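Local coordinates for oxetanocin-like protein (Pyrococcus furiosus, PDB 1XX7) that probably hydrolyses 2'-deoxyribonucleoside 5'-phosphates to the deoxyribonucleoside and phosphate, as a metal-dependent homodimeric 5'-deoxynucleotidase of the HD-domain family, at residues H41-A53 with L127-Q139. Sequence-based numbering, arbitrary orientation.
Sequences HSYRVAFITLLLA and LVKIADKLDMIIQ. With NI (nickel (II) ion), chain G.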
loop_
_atom_site.group_PDB
_atom_site.type_symbol
_atom_site.label_atom_id
_atom_site.label_comp_id
_atom_site.label_asym_id
_atom_site.label_seq_id
_atom_site.Cartn_x
_atom_site.Cartn_y
_atom_site.Cartn_z
ATOM N N HIS A 41 -2.658 -16.283 5.216
ATOM C CA HIS A 41 -2.800 -16.972 6.454
ATOM C C HIS A 41 -3.093 -18.440 6.258
ATOM O O HIS A 41 -2.419 -19.274 6.846
ATOM C CB HIS A 41 -3.965 -16.342 7.232
ATOM C CG HIS A 41 -4.447 -17.177 8.344
ATOM N ND1 HIS A 41 -3.637 -17.552 9.389
ATOM C CD2 HIS A 41 -5.656 -17.738 8.582
ATOM C CE1 HIS A 41 -4.325 -18.293 10.239
ATOM N NE2 HIS A 41 -5.553 -18.408 9.782
ATOM N N SER A 42 -4.111 -18.719 5.447
ATOM C CA SER A 42 -4.582 -20.066 5.174
ATOM C C SER A 42 -3.595 -20.947 4.441
ATOM O O SER A 42 -3.562 -22.178 4.682
ATOM C CB SER A 42 -5.881 -20.040 4.369
ATOM O OG SER A 42 -6.915 -19.467 5.107
ATOM N N TYR A 43 -2.812 -20.337 3.557
ATOM C CA TYR A 43 -1.664 -21.000 2.963
ATOM C C TYR A 43 -0.687 -21.555 4.001
ATOM O O TYR A 43 -0.276 -22.745 3.916
ATOM C CB TYR A 43 -0.865 -20.091 2.014
ATOM C CG TYR A 43 0.379 -20.819 1.632
ATOM C CD1 TYR A 43 0.306 -21.928 0.778
ATOM C CD2 TYR A 43 1.568 -20.527 2.204
ATOM C CE1 TYR A 43 1.424 -22.677 0.479
ATOM C CE2 TYR A 43 2.716 -21.284 1.910
ATOM C CZ TYR A 43 2.610 -22.358 1.039
ATOM O OH TYR A 43 3.684 -23.137 0.739
ATOM N N ARG A 44 -0.232 -20.702 4.929
ATOM C CA ARG A 44 0.774 -21.164 5.916
ATOM C C ARG A 44 0.180 -22.117 6.955
ATOM O O ARG A 44 0.894 -22.994 7.482
ATOM C CB ARG A 44 1.553 -20.039 6.594
ATOM C CG ARG A 44 2.864 -20.556 7.157
ATOM C CD ARG A 44 3.843 -19.510 7.554
ATOM N NE ARG A 44 3.345 -18.720 8.663
ATOM C CZ ARG A 44 4.021 -17.751 9.269
ATOM N NH1 ARG A 44 5.282 -17.502 8.945
ATOM N NH2 ARG A 44 3.444 -17.074 10.243
ATOM N N VAL A 45 -1.107 -21.974 7.232
ATOM C CA VAL A 45 -1.820 -22.957 8.080
ATOM C C VAL A 45 -1.750 -24.393 7.431
ATOM O O VAL A 45 -1.454 -25.372 8.133
ATOM C CB VAL A 45 -3.306 -22.539 8.366
ATOM C CG1 VAL A 45 -4.086 -23.658 9.060
ATOM C CG2 VAL A 45 -3.344 -21.300 9.223
ATOM N N ALA A 46 -2.034 -24.476 6.114
ATOM C CA ALA A 46 -1.905 -25.710 5.348
ATOM C C ALA A 46 -0.484 -26.212 5.410
ATOM O O ALA A 46 -0.256 -27.401 5.744
ATOM C CB ALA A 46 -2.345 -25.522 3.901
ATOM N N PHE A 47 0.477 -25.296 5.166
ATOM C CA PHE A 47 1.883 -25.640 5.301
ATOM C C PHE A 47 2.264 -26.191 6.691
ATOM O O PHE A 47 3.028 -27.156 6.800
ATOM C CB PHE A 47 2.809 -24.473 4.917
ATOM C CG PHE A 47 4.252 -24.797 5.062
ATOM C CD1 PHE A 47 4.911 -25.497 4.094
ATOM C CD2 PHE A 47 4.948 -24.466 6.212
ATOM C CE1 PHE A 47 6.277 -25.834 4.259
ATOM C CE2 PHE A 47 6.286 -24.789 6.351
ATOM C CZ PHE A 47 6.949 -25.462 5.362
ATOM N N ILE A 48 1.819 -25.517 7.743
ATOM C CA ILE A 48 2.212 -25.886 9.086
ATOM C C ILE A 48 1.563 -27.229 9.427
ATOM O O ILE A 48 2.194 -28.077 10.059
ATOM C CB ILE A 48 1.789 -24.818 10.137
ATOM C CG1 ILE A 48 2.628 -23.555 9.985
ATOM C CG2 ILE A 48 1.892 -25.384 11.592
ATOM C CD1 ILE A 48 2.036 -22.362 10.646
ATOM N N THR A 49 0.316 -27.399 9.002
ATOM C CA THR A 49 -0.425 -28.659 9.199
ATOM C C THR A 49 0.359 -29.874 8.637
ATOM O O THR A 49 0.504 -30.896 9.312
ATOM C CB THR A 49 -1.865 -28.586 8.570
ATOM O OG1 THR A 49 -2.644 -27.590 9.234
ATOM C CG2 THR A 49 -2.580 -29.933 8.664
ATOM N N LEU A 50 0.838 -29.733 7.395
ATOM C CA LEU A 50 1.703 -30.701 6.742
ATOM C C LEU A 50 2.948 -30.996 7.559
ATOM O O LEU A 50 3.253 -32.148 7.837
ATOM C CB LEU A 50 2.107 -30.175 5.375
ATOM C CG LEU A 50 3.010 -31.039 4.484
ATOM C CD1 LEU A 50 2.353 -32.379 4.222
ATOM C CD2 LEU A 50 3.232 -30.323 3.195
ATOM N N LEU A 51 3.664 -29.944 7.923
ATOM C CA LEU A 51 4.850 -30.041 8.751
ATOM C C LEU A 51 4.575 -30.755 10.099
ATOM O O LEU A 51 5.296 -31.678 10.488
ATOM C CB LEU A 51 5.416 -28.632 9.015
ATOM C CG LEU A 51 6.931 -28.568 9.100
ATOM C CD1 LEU A 51 7.590 -28.750 7.676
ATOM C CD2 LEU A 51 7.408 -27.262 9.774
ATOM N N LEU A 52 3.535 -30.327 10.808
ATOM C CA LEU A 52 3.210 -30.942 12.093
ATOM C C LEU A 52 2.761 -32.403 11.920
ATOM O O LEU A 52 3.211 -33.260 12.659
ATOM C CB LEU A 52 2.176 -30.124 12.872
ATOM C CG LEU A 52 2.502 -28.653 13.250
ATOM C CD1 LEU A 52 1.270 -27.980 13.799
ATOM C CD2 LEU A 52 3.592 -28.521 14.215
ATOM N N ALA A 53 1.883 -32.673 10.952
ATOM C CA ALA A 53 1.507 -34.046 10.607
ATOM C C ALA A 53 2.757 -34.928 10.467
ATOM O O ALA A 53 2.815 -36.020 11.035
ATOM C CB ALA A 53 0.685 -34.072 9.317
ATOM N N LEU A 127 -5.234 -30.783 15.294
ATOM C CA LEU A 127 -4.026 -30.481 14.527
ATOM C C LEU A 127 -4.125 -29.132 13.744
ATOM O O LEU A 127 -3.187 -28.356 13.744
ATOM C CB LEU A 127 -3.668 -31.627 13.560
ATOM C CG LEU A 127 -2.445 -31.360 12.651
ATOM C CD1 LEU A 127 -1.209 -31.016 13.426
ATOM C CD2 LEU A 127 -2.175 -32.566 11.750
ATOM N N VAL A 128 -5.248 -28.902 13.079
ATOM C CA VAL A 128 -5.417 -27.704 12.280
ATOM C C VAL A 128 -5.641 -26.485 13.174
ATOM O O VAL A 128 -5.171 -25.401 12.843
ATOM C CB VAL A 128 -6.546 -27.847 11.238
ATOM C CG1 VAL A 128 -6.641 -26.586 10.419
ATOM C CG2 VAL A 128 -6.273 -29.027 10.300
ATOM N N LYS A 129 -6.333 -26.661 14.300
ATOM C CA LYS A 129 -6.410 -25.609 15.315
ATOM C C LYS A 129 -5.044 -25.178 15.873
ATOM O O LYS A 129 -4.757 -23.972 16.074
ATOM C CB LYS A 129 -7.344 -26.039 16.473
ATOM C CG LYS A 129 -7.785 -24.873 17.408
ATOM C CD LYS A 129 -8.794 -23.885 16.763
ATOM C CE LYS A 129 -10.235 -24.428 16.885
ATOM N NZ LYS A 129 -11.340 -23.630 16.245
ATOM N N ILE A 130 -4.183 -26.150 16.108
ATOM C CA ILE A 130 -2.834 -25.851 16.507
ATOM C C ILE A 130 -2.083 -25.071 15.418
ATOM O O ILE A 130 -1.410 -24.115 15.707
ATOM C CB ILE A 130 -2.081 -27.123 16.906
ATOM C CG1 ILE A 130 -2.604 -27.599 18.259
ATOM C CG2 ILE A 130 -0.566 -26.841 17.059
ATOM C CD1 ILE A 130 -2.176 -29.009 18.597
ATOM N N ALA A 131 -2.196 -25.512 14.178
ATOM C CA ALA A 131 -1.492 -24.867 13.054
ATOM C C ALA A 131 -1.946 -23.420 12.869
ATOM O O ALA A 131 -1.175 -22.544 12.585
ATOM C CB ALA A 131 -1.737 -25.671 11.754
ATOM N N ASP A 132 -3.240 -23.216 12.995
ATOM C CA ASP A 132 -3.842 -21.916 12.854
ATOM C C ASP A 132 -3.321 -20.875 13.879
ATOM O O ASP A 132 -2.965 -19.727 13.535
ATOM C CB ASP A 132 -5.338 -22.103 12.982
ATOM C CG ASP A 132 -6.088 -20.837 12.726
ATOM O OD1 ASP A 132 -6.117 -20.377 11.591
ATOM O OD2 ASP A 132 -6.635 -20.276 13.671
ATOM N N LYS A 133 -3.276 -21.311 15.135
ATOM C CA LYS A 133 -2.739 -20.521 16.223
ATOM C C LYS A 133 -1.267 -20.290 16.095
ATOM O O LYS A 133 -0.786 -19.209 16.411
ATOM C CB LYS A 133 -3.093 -21.189 17.555
ATOM C CG LYS A 133 -4.603 -21.037 17.860
ATOM C CD LYS A 133 -5.091 -22.013 18.903
ATOM C CE LYS A 133 -6.579 -21.791 19.220
ATOM N NZ LYS A 133 -6.892 -20.312 19.297
ATOM N N LEU A 134 -0.534 -21.296 15.629
ATOM C CA LEU A 134 0.910 -21.133 15.380
ATOM C C LEU A 134 1.227 -20.141 14.263
ATOM O O LEU A 134 2.150 -19.373 14.388
ATOM C CB LEU A 134 1.566 -22.468 15.091
ATOM C CG LEU A 134 1.595 -23.421 16.298
ATOM C CD1 LEU A 134 2.371 -24.658 15.918
ATOM C CD2 LEU A 134 2.178 -22.781 17.536
ATOM N N ASP A 135 0.472 -20.182 13.168
ATOM C CA ASP A 135 0.636 -19.205 12.119
ATOM C C ASP A 135 0.468 -17.762 12.689
ATOM O O ASP A 135 1.290 -16.899 12.428
ATOM C CB ASP A 135 -0.379 -19.417 11.011
ATOM C CG ASP A 135 -0.370 -18.289 10.015
ATOM O OD1 ASP A 135 0.639 -18.128 9.276
ATOM O OD2 ASP A 135 -1.359 -17.546 10.000
ATOM N N MET A 136 -0.586 -17.556 13.474
ATOM C CA MET A 136 -0.901 -16.263 14.119
ATOM C C MET A 136 0.171 -15.736 15.055
ATOM O O MET A 136 0.508 -14.584 14.999
ATOM C CB MET A 136 -2.225 -16.334 14.875
ATOM C CG MET A 136 -2.748 -14.957 15.224
ATOM S SD MET A 136 -4.362 -14.924 16.079
ATOM C CE MET A 136 -3.698 -15.418 17.710
ATOM N N ILE A 137 0.707 -16.603 15.900
ATOM C CA ILE A 137 1.640 -16.213 16.906
ATOM C C ILE A 137 2.954 -15.904 16.260
ATOM O O ILE A 137 3.642 -14.946 16.652
ATOM C CB ILE A 137 1.874 -17.339 17.980
ATOM C CG1 ILE A 137 0.583 -17.691 18.710
ATOM C CG2 ILE A 137 2.906 -16.881 19.027
ATOM C CD1 ILE A 137 0.725 -18.971 19.499
ATOM N N ILE A 138 3.326 -16.722 15.290
ATOM C CA ILE A 138 4.562 -16.506 14.565
ATOM C C ILE A 138 4.455 -15.251 13.691
ATOM O O ILE A 138 5.418 -14.510 13.594
ATOM C CB ILE A 138 4.982 -17.742 13.733
ATOM C CG1 ILE A 138 5.336 -18.916 14.648
ATOM C CG2 ILE A 138 6.204 -17.418 12.876
ATOM C CD1 ILE A 138 5.425 -20.318 13.914
ATOM N N GLN A 139 3.281 -15.020 13.100
ATOM C CA GLN A 139 3.020 -13.799 12.353
ATOM C C GLN A 139 3.138 -12.561 13.228
ATOM O O GLN A 139 3.660 -11.549 12.784
ATOM C CB GLN A 139 1.649 -13.840 11.667
ATOM C CG GLN A 139 1.423 -12.658 10.687
ATOM C CD GLN A 139 2.456 -12.640 9.591
ATOM O OE1 GLN A 139 2.540 -13.586 8.795
ATOM N NE2 GLN A 139 3.285 -11.586 9.559
HETATM NI NI NI G . -7.446 -19.421 10.401
#
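His-41 meets Asp-132 and Asp-135 where helix segments 41-53 and 127-139 of the HD domain cross in a buried contact, their N-to-C directions 124° apart and their axes 8.4 Å apart at closest approach. His-41 and Asp-132 are the first and last ligands of the H...HD...D metal motif. His-75 and Asp-76 complete the nickel site.

Asp-135 ties the helices together beside the metal. Its CB packs against Ile-48 CD1 and Val-45 CG2. CG lies anti to the backbone N (chi1 171°), which sends the carboxylate across to the 41-53 helix. OD2 accepts a hydrogen bond from His-41 ND1 at the edge of the ring; the modelled distance of 2.4 Å is very short and its exact value doubtful. The planes of ring and carboxylate are 44° apart. Together with the nickel bond at NE2, this bond probably helps to fix the rotation of the imidazole. His-41 NE2 binds nickel at 2.2 Å. Asp-135 is thus a second-shell residue and probably helps to position a first-shell one.

OD1 of Asp-135 takes the salt bridge from Arg-44 NE (2.8 Å) on its anti lone pair. Arg-44 bends at chi3, and its NH2 adds weak bonds to Asp-135 OD1 and O. Lys-20 of the second subunit also pairs with OD1, so this carboxylate links the metal site to the dimer interface.

Away from the metal the contact turns apolar. Ala-131 is a small knob among Val-45, Ile-48, Thr-49 and Leu-52, and its CB lies 3.6 Å from Ile-48 CG2. Leu-52 enters the hole formed by Leu-127, Ile-130, Ala-131 and Leu-134; its CB meets Leu-127 CD1 at 3.5 Å. Thr-49 OG1 turns back to its own helix and bonds Val-45 O at 2.7 Å, on the opposite face of that carbonyl from Thr-49 N.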